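Local coordinates for protein fimbrin (Schizosaccharomyces pombe, PDB 1RT8) that binds actin filaments and associates with the actin structures that build and maintain cell polarity, with roles in cytokinesis, mating and spore formation, at residues D67-N72 with A474-S479; D446-I451 with S479-L484; A486-L491 with I507-A512. All coordinates share one frame; numbering follows the deposited sequence.

Contact 1: D67-N72 with A474-S479; sequences DERVLN and ARLAIS
Asp67 lays its carboxylate against the side chain of Leu476, OD2 standing 3.5 Å from Leu476 CB, while its backbone N gives a nearly straight hydrogen bond to Ser479 OG (2.9 Å, 174°). With CG anti to the backbone N (chi1 180°), the carboxylate also faces Arg69, which grips it side-on. Arg69 NE reaches Asp67 OD1 and Arg69 NH2 reaches Asp67 OD2 at 2.7 Å, both on syn lone pairs and nearly in the guanidinium plane. The backbone N of Arg69 meets Asp67 OD1 on its anti side, closing an Asx turn at the start of the 3-10 turn 68-70. Beyond the ion pair, Val70 CG1 packs on Leu476 CD1 and on Ser479 CB, each at 3.7 Å. With an alanine here, the Arg69 guanidinium would probably lose its mate and be free to turn, Leu476 would lose the carboxylate laid against it, and the Asx turn would be undone. The contact joins a loop of the first calponin-homology domain to helix 467-483 of the fourth; here the two actin-binding regions share one direct hydrogen bond between these segments, beside an apolar patch bordered by an ion pair internal to the loop.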
ATOM      1  N   ASP A  67       3.071 -13.070   7.617  1.00 27.22           N
ATOM      2  CA  ASP A  67       2.931 -14.229   8.506  1.00 27.72           C
ATOM      3  C   ASP A  67       4.332 -14.277   9.072  1.00 27.48           C
ATOM      4  O   ASP A  67       5.257 -14.750   8.409  1.00 26.05           O
ATOM      5  CB  ASP A  67       2.664 -15.514   7.714  1.00 28.37           C
ATOM      6  CG  ASP A  67       2.519 -16.748   8.613  1.00 30.14           C
ATOM      7  OD1 ASP A  67       3.231 -16.834   9.645  1.00 30.56           O
ATOM      8  OD2 ASP A  67       1.706 -17.641   8.276  1.00 28.24           O
ATOM      9  N   GLU A  68       4.494 -13.777  10.292  1.00 27.04           N
ATOM     10  CA  GLU A  68       5.810 -13.712  10.911  1.00 28.03           C
ATOM     11  C   GLU A  68       6.559 -15.030  11.054  1.00 27.69           C
ATOM     12  O   GLU A  68       7.765 -15.037  11.297  1.00 25.98           O
ATOM     13  CB  GLU A  68       5.703 -12.997  12.255  1.00 29.72           C
ATOM     14  CG  GLU A  68       4.933 -11.690  12.151  1.00 32.74           C
ATOM     15  CD  GLU A  68       5.102 -10.809  13.376  1.00 36.77           C
ATOM     16  OE1 GLU A  68       5.464 -11.344  14.444  1.00 37.32           O
ATOM     17  OE2 GLU A  68       4.860  -9.583  13.269  1.00 38.77           O
ATOM     18  N   ARG A  69       5.870 -16.150  10.889  1.00 28.74           N
ATOM     19  CA  ARG A  69       6.562 -17.426  10.996  1.00 30.55           C
ATOM     20  C   ARG A  69       7.528 -17.667   9.830  1.00 31.74           C
ATOM     21  O   ARG A  69       8.250 -18.660   9.833  1.00 30.78           O
ATOM     22  CB  ARG A  69       5.558 -18.570  11.079  1.00 31.02           C
ATOM     23  CG  ARG A  69       4.696 -18.520  12.328  1.00 31.81           C
ATOM     24  CD  ARG A  69       3.601 -19.539  12.235  1.00 32.34           C
ATOM     25  NE  ARG A  69       2.845 -19.380  10.999  1.00 34.84           N
ATOM     26  CZ  ARG A  69       1.930 -20.242  10.572  1.00 38.23           C
ATOM     27  NH1 ARG A  69       1.662 -21.325  11.287  1.00 40.85           N
ATOM     28  NH2 ARG A  69       1.288 -20.025   9.432  1.00 38.83           N
ATOM     29  N   VAL A  70       7.545 -16.772   8.836  1.00 31.49           N
ATOM     30  CA  VAL A  70       8.467 -16.921   7.697  1.00 30.23           C
ATOM     31  C   VAL A  70       9.778 -16.180   7.970  1.00 30.27           C
ATOM     32  O   VAL A  70      10.781 -16.390   7.284  1.00 31.39           O
ATOM     33  CB  VAL A  70       7.890 -16.346   6.359  1.00 30.79           C
ATOM     34  CG1 VAL A  70       6.540 -16.966   6.041  1.00 30.16           C
ATOM     35  CG2 VAL A  70       7.794 -14.827   6.435  1.00 29.39           C
ATOM     36  N   LEU A  71       9.769 -15.317   8.980  1.00 29.59           N
ATOM     37  CA  LEU A  71      10.948 -14.533   9.317  1.00 30.93           C
ATOM     38  C   LEU A  71      11.955 -15.284  10.170  1.00 33.24           C
ATOM     39  O   LEU A  71      11.579 -16.061  11.048  1.00 33.68           O
ATOM     40  CB  LEU A  71      10.534 -13.264  10.067  1.00 29.63           C
ATOM     41  CG  LEU A  71       9.577 -12.309   9.356  1.00 27.82           C
ATOM     42  CD1 LEU A  71       9.050 -11.284  10.339  1.00 25.80           C
ATOM     43  CD2 LEU A  71      10.303 -11.640   8.195  1.00 27.55           C
ATOM     44  N   ASN A  72      13.236 -15.047   9.902  1.00 34.84           N
ATOM     45  CA  ASN A  72      14.306 -15.651  10.688  1.00 37.42           C
ATOM     46  C   ASN A  72      14.303 -14.803  11.949  1.00 41.17           C
ATOM     47  O   ASN A  72      14.406 -13.575  11.864  1.00 38.82           O
ATOM     48  CB  ASN A  72      15.636 -15.514   9.960  1.00 36.09           C
ATOM     49  CG  ASN A  72      15.638 -16.237   8.635  1.00 34.19           C
ATOM     50  OD1 ASN A  72      15.288 -17.407   8.567  1.00 31.19           O
ATOM     51  ND2 ASN A  72      16.032 -15.544   7.573  1.00 35.77           N
ATOM     52  N   ALA A 474      -2.967 -19.550   2.857  1.00 25.99           N
ATOM     53  CA  ALA A 474      -2.753 -18.573   1.793  1.00 29.22           C
ATOM     54  C   ALA A 474      -1.847 -17.427   2.235  1.00 28.11           C
ATOM     55  O   ALA A 474      -0.979 -16.988   1.476  1.00 29.17           O
ATOM     56  CB  ALA A 474      -4.098 -18.029   1.303  1.00 28.72           C
ATOM     57  N   ARG A 475      -2.041 -16.958   3.465  1.00 27.23           N
ATOM     58  CA  ARG A 475      -1.241 -15.868   4.019  1.00 27.58           C
ATOM     59  C   ARG A 475       0.210 -16.306   4.180  1.00 28.16           C
ATOM     60  O   ARG A 475       1.145 -15.523   3.978  1.00 27.60           O
ATOM     61  CB  ARG A 475      -1.813 -15.444   5.376  1.00 30.14           C
ATOM     62  CG  ARG A 475      -1.110 -14.257   6.018  1.00 33.21           C
ATOM     63  CD  ARG A 475      -1.856 -13.803   7.262  1.00 32.51           C
ATOM     64  NE  ARG A 475      -3.187 -13.299   6.934  1.00 32.47           N
ATOM     65  CZ  ARG A 475      -4.284 -13.553   7.643  1.00 33.24           C
ATOM     66  NH1 ARG A 475      -4.220 -14.311   8.727  1.00 33.03           N
ATOM     67  NH2 ARG A 475      -5.448 -13.041   7.269  1.00 36.03           N
ATOM     68  N   LEU A 476       0.391 -17.566   4.558  1.00 26.53           N
ATOM     69  CA  LEU A 476       1.722 -18.129   4.731  1.00 27.02           C
ATOM     70  C   LEU A 476       2.376 -18.243   3.356  1.00 24.97           C
ATOM     71  O   LEU A 476       3.543 -17.917   3.191  1.00 23.86           O
ATOM     72  CB  LEU A 476       1.638 -19.518   5.375  1.00 26.25           C
ATOM     73  CG  LEU A 476       2.959 -20.288   5.482  1.00 27.95           C
ATOM     74  CD1 LEU A 476       3.908 -19.549   6.416  1.00 27.14           C
ATOM     75  CD2 LEU A 476       2.695 -21.707   5.993  1.00 29.11           C
ATOM     76  N   ALA A 477       1.610 -18.707   2.371  1.00 23.38           N
ATOM     77  CA  ALA A 477       2.121 -18.861   1.012  1.00 22.56           C
ATOM     78  C   ALA A 477       2.581 -17.517   0.447  1.00 22.34           C
ATOM     79  O   ALA A 477       3.665 -17.419  -0.137  1.00 22.32           O
ATOM     80  CB  ALA A 477       1.041 -19.476   0.105  1.00 20.07           C
ATOM     81  N   ILE A 478       1.759 -16.482   0.619  1.00 23.20           N
ATOM     82  CA  ILE A 478       2.115 -15.154   0.115  1.00 23.27           C
ATOM     83  C   ILE A 478       3.393 -14.614   0.753  1.00 23.94           C
ATOM     84  O   ILE A 478       4.243 -14.060   0.060  1.00 22.93           O
ATOM     85  CB  ILE A 478       0.966 -14.143   0.329  1.00 21.98           C
ATOM     86  CG1 ILE A 478      -0.195 -14.488  -0.611  1.00 23.99           C
ATOM     87  CG2 ILE A 478       1.468 -12.720   0.098  1.00 19.01           C
ATOM     88  CD1 ILE A 478      -1.444 -13.659  -0.396  1.00 20.69           C
ATOM     89  N   SER A 479       3.533 -14.774   2.066  1.00 23.77           N
ATOM     90  CA  SER A 479       4.729 -14.301   2.755  1.00 22.85           C
ATOM     91  C   SER A 479       5.966 -15.107   2.331  1.00 24.07           C
ATOM     92  O   SER A 479       7.079 -14.574   2.266  1.00 23.46           O
ATOM     93  CB  SER A 479       4.542 -14.395   4.278  1.00 25.02           C
ATOM     94  OG  SER A 479       3.538 -13.496   4.740  1.00 23.56           O
TER

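Contact 2: D446-I451 with S479-L484; sequences DVLHGI and SIARKL
Within 446-451 and 479-484, on helices 442-451 and 467-483, the nearest CA atoms, those of Leu448 and Ala481, are 7.2 Å apart, near enough for one layer of side chains between them. Leu448 makes the most contacts, meeting Ile480, Ala481 and Leu484. Its CG lies anti to the carbonyl carbon (chi1 -71°), and the isobutyl group reaches across to the facing helix, where the two methyls divide the work. CD2 comes down on the backbone at Ala481, 4.0 Å from Ala481 CA, and also meets Ile480 CG2 at 4.1 Å; CD1 lies beside Ile480 CB. The small methyl of Ala481 lets the leucine come this near the main chain. Leu484, at the end of the segment, slants over Leu448 so that its CD1 is 4.0 Å from Leu448 CD2, and the same methyl touches Ile451 CG2 at 4.2 Å, one helical turn further on. Leu510 of helix 500-511 covers Leu448, Ile451 and Ala481, while Trp416 and Met420 of helix 410-421 pack on Ile451. This is the helical core of the fourth calponin-homology domain. Every touching group here is aliphatic and no hydrogen bond crosses, so these two segments are held by apolar packing alone.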
ATOM      1  N   ASP A 446       2.266 -26.170  -1.748  1.00 21.89           N
ATOM      2  CA  ASP A 446       2.990 -27.271  -2.400  1.00 24.03           C
ATOM      3  C   ASP A 446       3.840 -26.751  -3.563  1.00 24.45           C
ATOM      4  O   ASP A 446       4.949 -27.240  -3.806  1.00 22.78           O
ATOM      5  CB  ASP A 446       2.029 -28.330  -2.952  1.00 25.00           C
ATOM      6  CG  ASP A 446       1.454 -29.219  -1.876  1.00 25.77           C
ATOM      7  OD1 ASP A 446       1.998 -29.235  -0.756  1.00 26.37           O
ATOM      8  OD2 ASP A 446       0.458 -29.910  -2.160  1.00 29.44           O
ATOM      9  N   VAL A 447       3.307 -25.776  -4.300  1.00 24.98           N
ATOM     10  CA  VAL A 447       4.048 -25.197  -5.417  1.00 23.68           C
ATOM     11  C   VAL A 447       5.328 -24.576  -4.856  1.00 23.68           C
ATOM     12  O   VAL A 447       6.421 -24.791  -5.378  1.00 23.46           O
ATOM     13  CB  VAL A 447       3.240 -24.094  -6.118  1.00 23.37           C
ATOM     14  CG1 VAL A 447       4.087 -23.436  -7.194  1.00 24.46           C
ATOM     15  CG2 VAL A 447       1.976 -24.682  -6.734  1.00 23.80           C
ATOM     16  N   LEU A 448       5.177 -23.809  -3.781  1.00 20.81           N
ATOM     17  CA  LEU A 448       6.306 -23.144  -3.142  1.00 21.05           C
ATOM     18  C   LEU A 448       7.297 -24.166  -2.602  1.00 21.08           C
ATOM     19  O   LEU A 448       8.514 -23.937  -2.599  1.00 21.58           O
ATOM     20  CB  LEU A 448       5.800 -22.236  -2.015  1.00 19.51           C
ATOM     21  CG  LEU A 448       5.048 -20.978  -2.476  1.00 19.59           C
ATOM     22  CD1 LEU A 448       4.159 -20.418  -1.378  1.00 18.46           C
ATOM     23  CD2 LEU A 448       6.062 -19.945  -2.903  1.00 19.49           C
ATOM     24  N   HIS A 449       6.766 -25.292  -2.144  1.00 21.40           N
ATOM     25  CA  HIS A 449       7.588 -26.362  -1.605  1.00 24.79           C
ATOM     26  C   HIS A 449       8.410 -26.956  -2.738  1.00 26.02           C
ATOM     27  O   HIS A 449       9.537 -27.415  -2.534  1.00 27.02           O
ATOM     28  CB  HIS A 449       6.710 -27.442  -0.962  1.00 25.75           C
ATOM     29  CG  HIS A 449       7.488 -28.616  -0.452  1.00 30.06           C
ATOM     30  ND1 HIS A 449       7.663 -29.768  -1.190  1.00 31.10           N
ATOM     31  CD2 HIS A 449       8.200 -28.787   0.687  1.00 28.76           C
ATOM     32  CE1 HIS A 449       8.453 -30.596  -0.528  1.00 30.33           C
ATOM     33  NE2 HIS A 449       8.793 -30.025   0.612  1.00 29.79           N
ATOM     34  N   GLY A 450       7.846 -26.950  -3.940  1.00 25.41           N
ATOM     35  CA  GLY A 450       8.584 -27.472  -5.074  1.00 25.08           C
ATOM     36  C   GLY A 450       9.709 -26.537  -5.491  1.00 26.70           C
ATOM     37  O   GLY A 450      10.748 -26.981  -5.985  1.00 29.75           O
ATOM     38  N   ILE A 451       9.509 -25.237  -5.296  1.00 26.14           N
ATOM     39  CA  ILE A 451      10.507 -24.235  -5.670  1.00 23.98           C
ATOM     40  C   ILE A 451      11.662 -24.217  -4.681  1.00 25.23           C
ATOM     41  O   ILE A 451      12.827 -24.150  -5.070  1.00 24.56           O
ATOM     42  CB  ILE A 451       9.873 -22.834  -5.736  1.00 22.15           C
ATOM     43  CG1 ILE A 451       8.808 -22.806  -6.833  1.00 24.16           C
ATOM     44  CG2 ILE A 451      10.929 -21.770  -6.037  1.00 22.19           C
ATOM     45  CD1 ILE A 451       8.083 -21.483  -6.925  1.00 17.98           C
ATOM     46  N   SER A 479       3.533 -14.774   2.066  1.00 23.77           N
ATOM     47  CA  SER A 479       4.729 -14.301   2.755  1.00 22.85           C
ATOM     48  C   SER A 479       5.966 -15.107   2.331  1.00 24.07           C
ATOM     49  O   SER A 479       7.079 -14.574   2.266  1.00 23.46           O
ATOM     50  CB  SER A 479       4.542 -14.395   4.278  1.00 25.02           C
ATOM     51  OG  SER A 479       3.538 -13.496   4.740  1.00 23.56           O
ATOM     52  N   ILE A 480       5.782 -16.395   2.055  1.00 23.32           N
ATOM     53  CA  ILE A 480       6.911 -17.221   1.635  1.00 22.48           C
ATOM     54  C   ILE A 480       7.345 -16.788   0.232  1.00 21.83           C
ATOM     55  O   ILE A 480       8.534 -16.717  -0.079  1.00 20.00           O
ATOM     56  CB  ILE A 480       6.538 -18.726   1.609  1.00 22.97           C
ATOM     57  CG1 ILE A 480       6.359 -19.254   3.043  1.00 24.37           C
ATOM     58  CG2 ILE A 480       7.620 -19.519   0.869  1.00 19.43           C
ATOM     59  CD1 ILE A 480       5.965 -20.735   3.119  1.00 23.59           C
ATOM     60  N   ALA A 481       6.369 -16.505  -0.614  1.00 18.91           N
ATOM     61  CA  ALA A 481       6.655 -16.079  -1.977  1.00 20.09           C
ATOM     62  C   ALA A 481       7.409 -14.752  -1.926  1.00 20.35           C
ATOM     63  O   ALA A 481       8.347 -14.521  -2.688  1.00 22.27           O
ATOM     64  CB  ALA A 481       5.336 -15.941  -2.773  1.00 16.57           C
ATOM     65  N   ARG A 482       7.026 -13.886  -0.998  1.00 20.82           N
ATOM     66  CA  ARG A 482       7.692 -12.604  -0.876  1.00 20.78           C
ATOM     67  C   ARG A 482       9.115 -12.797  -0.379  1.00 21.43           C
ATOM     68  O   ARG A 482      10.013 -12.045  -0.769  1.00 20.15           O
ATOM     69  CB  ARG A 482       6.889 -11.665   0.038  1.00 19.77           C
ATOM     70  CG  ARG A 482       5.664 -11.104  -0.687  1.00 21.37           C
ATOM     71  CD  ARG A 482       4.704 -10.325   0.205  1.00 23.32           C
ATOM     72  NE  ARG A 482       3.600  -9.788  -0.591  1.00 23.86           N
ATOM     73  CZ  ARG A 482       2.437  -9.386  -0.091  1.00 26.85           C
ATOM     74  NH1 ARG A 482       2.215  -9.459   1.216  1.00 23.15           N
ATOM     75  NH2 ARG A 482       1.492  -8.922  -0.906  1.00 28.16           N
ATOM     76  N   LYS A 483       9.328 -13.811   0.460  1.00 20.16           N
ATOM     77  CA  LYS A 483      10.673 -14.089   0.968  1.00 21.25           C
ATOM     78  C   LYS A 483      11.568 -14.523  -0.203  1.00 19.48           C
ATOM     79  O   LYS A 483      12.782 -14.338  -0.174  1.00 21.05           O
ATOM     80  CB  LYS A 483      10.650 -15.206   2.024  1.00 21.23           C
ATOM     81  CG  LYS A 483      12.023 -15.450   2.665  1.00 25.33           C
ATOM     82  CD  LYS A 483      12.167 -16.855   3.289  1.00 28.85           C
ATOM     83  CE  LYS A 483      11.306 -17.055   4.517  1.00 32.46           C
ATOM     84  NZ  LYS A 483      11.757 -18.227   5.340  1.00 27.80           N
ATOM     85  N   LEU A 484      10.962 -15.116  -1.224  1.00 20.82           N
ATOM     86  CA  LEU A 484      11.705 -15.554  -2.407  1.00 22.17           C
ATOM     87  C   LEU A 484      11.917 -14.402  -3.405  1.00 23.15           C
ATOM     88  O   LEU A 484      12.625 -14.556  -4.408  1.00 24.15           O
ATOM     89  CB  LEU A 484      10.962 -16.689  -3.110  1.00 20.67           C
ATOM     90  CG  LEU A 484      10.944 -18.080  -2.468  1.00 22.23           C
ATOM     91  CD1 LEU A 484       9.883 -18.910  -3.160  1.00 22.13           C
ATOM     92  CD2 LEU A 484      12.306 -18.751  -2.581  1.00 21.78           C
TER

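Contact 3: A486-L491 with I507-A512; sequences AVIFIL and IGSLMA
Ser509 points its side chain at the loop 486-491 and meets three successive residues of it. This is the core of the fourth calponin-homology domain, an all-helical fold, where the loop that follows helix 467-483 lies along the last helix, 500-511. The two backbones come within 5.6 Å at the CA atoms of Ala486 and Ser509.

The serine presents its two side-chain atoms to different neighbours. Its CB rests 3.5 Å from the carbonyl oxygen of Val487. Its hydroxyl sits between the backbone N and the carbonyl carbon (chi1 81°), a torsion that turns OG back to Phe506 O, one turn earlier in the helix, with which it hydrogen-bonds. Held there, OG is flanked by carbon: Ile488 CG1 lies 3.6 Å from it and Ala486 CB 3.9 Å. Ile488 starts off across the line between the segments, and only the outer part of its chain comes near, CG1 lying beside its own backbone N and the extended chain carrying CD1 past the serine oxygen. Ala486, by contrast, points its methyl toward the helix. Leu510 leaves the helix on the side turned from the loop, yet its CD2 comes back to within 4.2 Å of Ala486 CB, making an apolar contact next to the serine.

No direct hydrogen bond joins the two segments. A water bridges the two main chains instead, tying the loop to the helix at Val487. Around them, Ile488 and Ile490 pack on Phe506, and Trp416 of helix 410-421 touches Leu510. The bridging water accepts from Val487 N at 2.9 Å and donates to Ser509 O at 3.2 Å.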
ATOM      1  N   ALA A 486       9.167 -12.626  -4.758  1.00 24.52           N
ATOM      2  CA  ALA A 486       7.997 -12.487  -5.622  1.00 24.84           C
ATOM      3  C   ALA A 486       7.215 -11.200  -5.363  1.00 25.22           C
ATOM      4  O   ALA A 486       6.978 -10.831  -4.218  1.00 23.94           O
ATOM      5  CB  ALA A 486       7.079 -13.691  -5.441  1.00 22.62           C
ATOM      6  N   VAL A 487       6.811 -10.530  -6.436  1.00 25.94           N
ATOM      7  CA  VAL A 487       6.024  -9.304  -6.339  1.00 27.36           C
ATOM      8  C   VAL A 487       4.573  -9.750  -6.492  1.00 27.29           C
ATOM      9  O   VAL A 487       4.143 -10.142  -7.583  1.00 28.18           O
ATOM     10  CB  VAL A 487       6.411  -8.305  -7.465  1.00 29.85           C
ATOM     11  CG1 VAL A 487       5.420  -7.147  -7.513  1.00 31.89           C
ATOM     12  CG2 VAL A 487       7.812  -7.769  -7.204  1.00 30.10           C
ATOM     13  N   ILE A 488       3.833  -9.701  -5.387  1.00 25.83           N
ATOM     14  CA  ILE A 488       2.444 -10.153  -5.347  1.00 25.61           C
ATOM     15  C   ILE A 488       1.486  -9.048  -4.923  1.00 24.76           C
ATOM     16  O   ILE A 488       1.701  -8.386  -3.909  1.00 24.82           O
ATOM     17  CB  ILE A 488       2.316 -11.331  -4.362  1.00 27.59           C
ATOM     18  CG1 ILE A 488       3.275 -12.441  -4.788  1.00 29.65           C
ATOM     19  CG2 ILE A 488       0.892 -11.849  -4.317  1.00 25.50           C
ATOM     20  CD1 ILE A 488       3.441 -13.517  -3.771  1.00 32.57           C
ATOM     21  N   PHE A 489       0.419  -8.865  -5.692  1.00 23.58           N
ATOM     22  CA  PHE A 489      -0.554  -7.828  -5.394  1.00 22.25           C
ATOM     23  C   PHE A 489      -1.900  -8.358  -4.921  1.00 23.61           C
ATOM     24  O   PHE A 489      -2.844  -7.584  -4.762  1.00 23.70           O
ATOM     25  CB  PHE A 489      -0.760  -6.928  -6.617  1.00 22.71           C
ATOM     26  CG  PHE A 489       0.462  -6.144  -7.000  1.00 22.63           C
ATOM     27  CD1 PHE A 489       1.034  -6.289  -8.259  1.00 24.99           C
ATOM     28  CD2 PHE A 489       1.044  -5.262  -6.099  1.00 25.17           C
ATOM     29  CE1 PHE A 489       2.172  -5.566  -8.615  1.00 23.71           C
ATOM     30  CE2 PHE A 489       2.190  -4.527  -6.446  1.00 25.48           C
ATOM     31  CZ  PHE A 489       2.751  -4.684  -7.708  1.00 20.49           C
ATOM     32  N   ILE A 490      -1.998  -9.665  -4.707  1.00 22.81           N
ATOM     33  CA  ILE A 490      -3.245 -10.248  -4.227  1.00 24.16           C
ATOM     34  C   ILE A 490      -3.198 -10.463  -2.717  1.00 24.43           C
ATOM     35  O   ILE A 490      -2.151 -10.307  -2.096  1.00 24.41           O
ATOM     36  CB  ILE A 490      -3.540 -11.613  -4.890  1.00 24.51           C
ATOM     37  CG1 ILE A 490      -2.396 -12.600  -4.612  1.00 23.34           C
ATOM     38  CG2 ILE A 490      -3.733 -11.431  -6.382  1.00 21.72           C
ATOM     39  CD1 ILE A 490      -2.729 -14.035  -5.024  1.00 22.91           C
ATOM     40  N   LEU A 491      -4.347 -10.804  -2.143  1.00 24.95           N
ATOM     41  CA  LEU A 491      -4.469 -11.085  -0.720  1.00 23.84           C
ATOM     42  C   LEU A 491      -4.830 -12.567  -0.565  1.00 24.77           C
ATOM     43  O   LEU A 491      -5.217 -13.232  -1.534  1.00 22.03           O
ATOM     44  CB  LEU A 491      -5.567 -10.228  -0.083  1.00 26.97           C
ATOM     45  CG  LEU A 491      -5.298  -8.739   0.180  1.00 27.30           C
ATOM     46  CD1 LEU A 491      -6.587  -8.075   0.659  1.00 27.74           C
ATOM     47  CD2 LEU A 491      -4.200  -8.579   1.220  1.00 25.76           C
ATOM     48  N   ILE A 507       0.693 -17.315  -9.482  1.00 22.78           N
ATOM     49  CA  ILE A 507       1.540 -18.353 -10.055  1.00 23.02           C
ATOM     50  C   ILE A 507       2.573 -17.738 -10.992  1.00 23.51           C
ATOM     51  O   ILE A 507       3.749 -18.121 -10.989  1.00 21.97           O
ATOM     52  CB  ILE A 507       0.699 -19.391 -10.823  1.00 22.75           C
ATOM     53  CG1 ILE A 507      -0.219 -20.129  -9.850  1.00 24.37           C
ATOM     54  CG2 ILE A 507       1.606 -20.390 -11.533  1.00 24.82           C
ATOM     55  CD1 ILE A 507       0.521 -20.837  -8.725  1.00 22.90           C
ATOM     56  N   GLY A 508       2.139 -16.776 -11.794  1.00 22.33           N
ATOM     57  CA  GLY A 508       3.068 -16.132 -12.702  1.00 24.02           C
ATOM     58  C   GLY A 508       4.193 -15.439 -11.957  1.00 23.40           C
ATOM     59  O   GLY A 508       5.332 -15.398 -12.427  1.00 21.54           O
ATOM     60  N   SER A 509       3.883 -14.887 -10.790  1.00 21.69           N
ATOM     61  CA  SER A 509       4.904 -14.201 -10.012  1.00 23.82           C
ATOM     62  C   SER A 509       5.919 -15.224  -9.497  1.00 23.98           C
ATOM     63  O   SER A 509       7.099 -14.912  -9.364  1.00 24.48           O
ATOM     64  CB  SER A 509       4.275 -13.455  -8.832  1.00 24.72           C
ATOM     65  OG  SER A 509       4.029 -14.332  -7.740  1.00 26.00           O
ATOM     66  N   LEU A 510       5.462 -16.449  -9.233  1.00 22.95           N
ATOM     67  CA  LEU A 510       6.357 -17.499  -8.729  1.00 23.50           C
ATOM     68  C   LEU A 510       7.276 -18.020  -9.827  1.00 24.83           C
ATOM     69  O   LEU A 510       8.438 -18.355  -9.585  1.00 24.26           O
ATOM     70  CB  LEU A 510       5.558 -18.674  -8.155  1.00 19.86           C
ATOM     71  CG  LEU A 510       4.662 -18.381  -6.951  1.00 19.06           C
ATOM     72  CD1 LEU A 510       4.308 -19.691  -6.272  1.00 20.48           C
ATOM     73  CD2 LEU A 510       5.367 -17.469  -5.969  1.00 17.77           C
ATOM     74  N   MET A 511       6.746 -18.099 -11.039  1.00 24.19           N
ATOM     75  CA  MET A 511       7.532 -18.574 -12.161  1.00 24.85           C
ATOM     76  C   MET A 511       8.699 -17.631 -12.444  1.00 25.74           C
ATOM     77  O   MET A 511       9.662 -18.012 -13.103  1.00 26.98           O
ATOM     78  CB  MET A 511       6.640 -18.695 -13.402  1.00 24.06           C
ATOM     79  CG  MET A 511       5.603 -19.808 -13.298  1.00 24.75           C
ATOM     80  SD  MET A 511       4.517 -19.970 -14.737  1.00 26.13           S
ATOM     81  CE  MET A 511       5.705 -20.641 -15.950  1.00 26.09           C
ATOM     82  N   ALA A 512       8.616 -16.410 -11.927  1.00 27.26           N
ATOM     83  CA  ALA A 512       9.652 -15.407 -12.158  1.00 30.50           C
ATOM     84  C   ALA A 512      10.673 -15.189 -11.043  1.00 30.99           C
ATOM     85  O   ALA A 512      11.556 -14.348 -11.188  1.00 33.14           O
ATOM     86  CB  ALA A 512       8.998 -14.069 -12.515  1.00 27.82           C
TER
HETATM   87  O   HOH W   1       7.514 -11.803  -8.923  1.00 29.36           O

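Overall arrangement
Contacts 1 and 2 both use helix 467-483, and contact 3 touches it through Ala481. Contacts 1 and 2 share Ser479 and have centres about 9 Å apart; Val70 CG1 packs 3.8 Å from Ile480 CG1, so the interdomain contact runs into the core of the fourth calponin-homology domain. Contact 3 follows in the chain, its centre about 10 Å from that of contact 2 and about 14 Å from that of contact 1. Ala481 joins 2 to 3: its O is 2.9 Å from Ala486 N, a probable hydrogen bond, and its CB packs on Leu510 CD2 at 3.5 Å. Of the three, only contact 1 has its segments in different actin-binding regions; contacts 2 and 3 lie within the second.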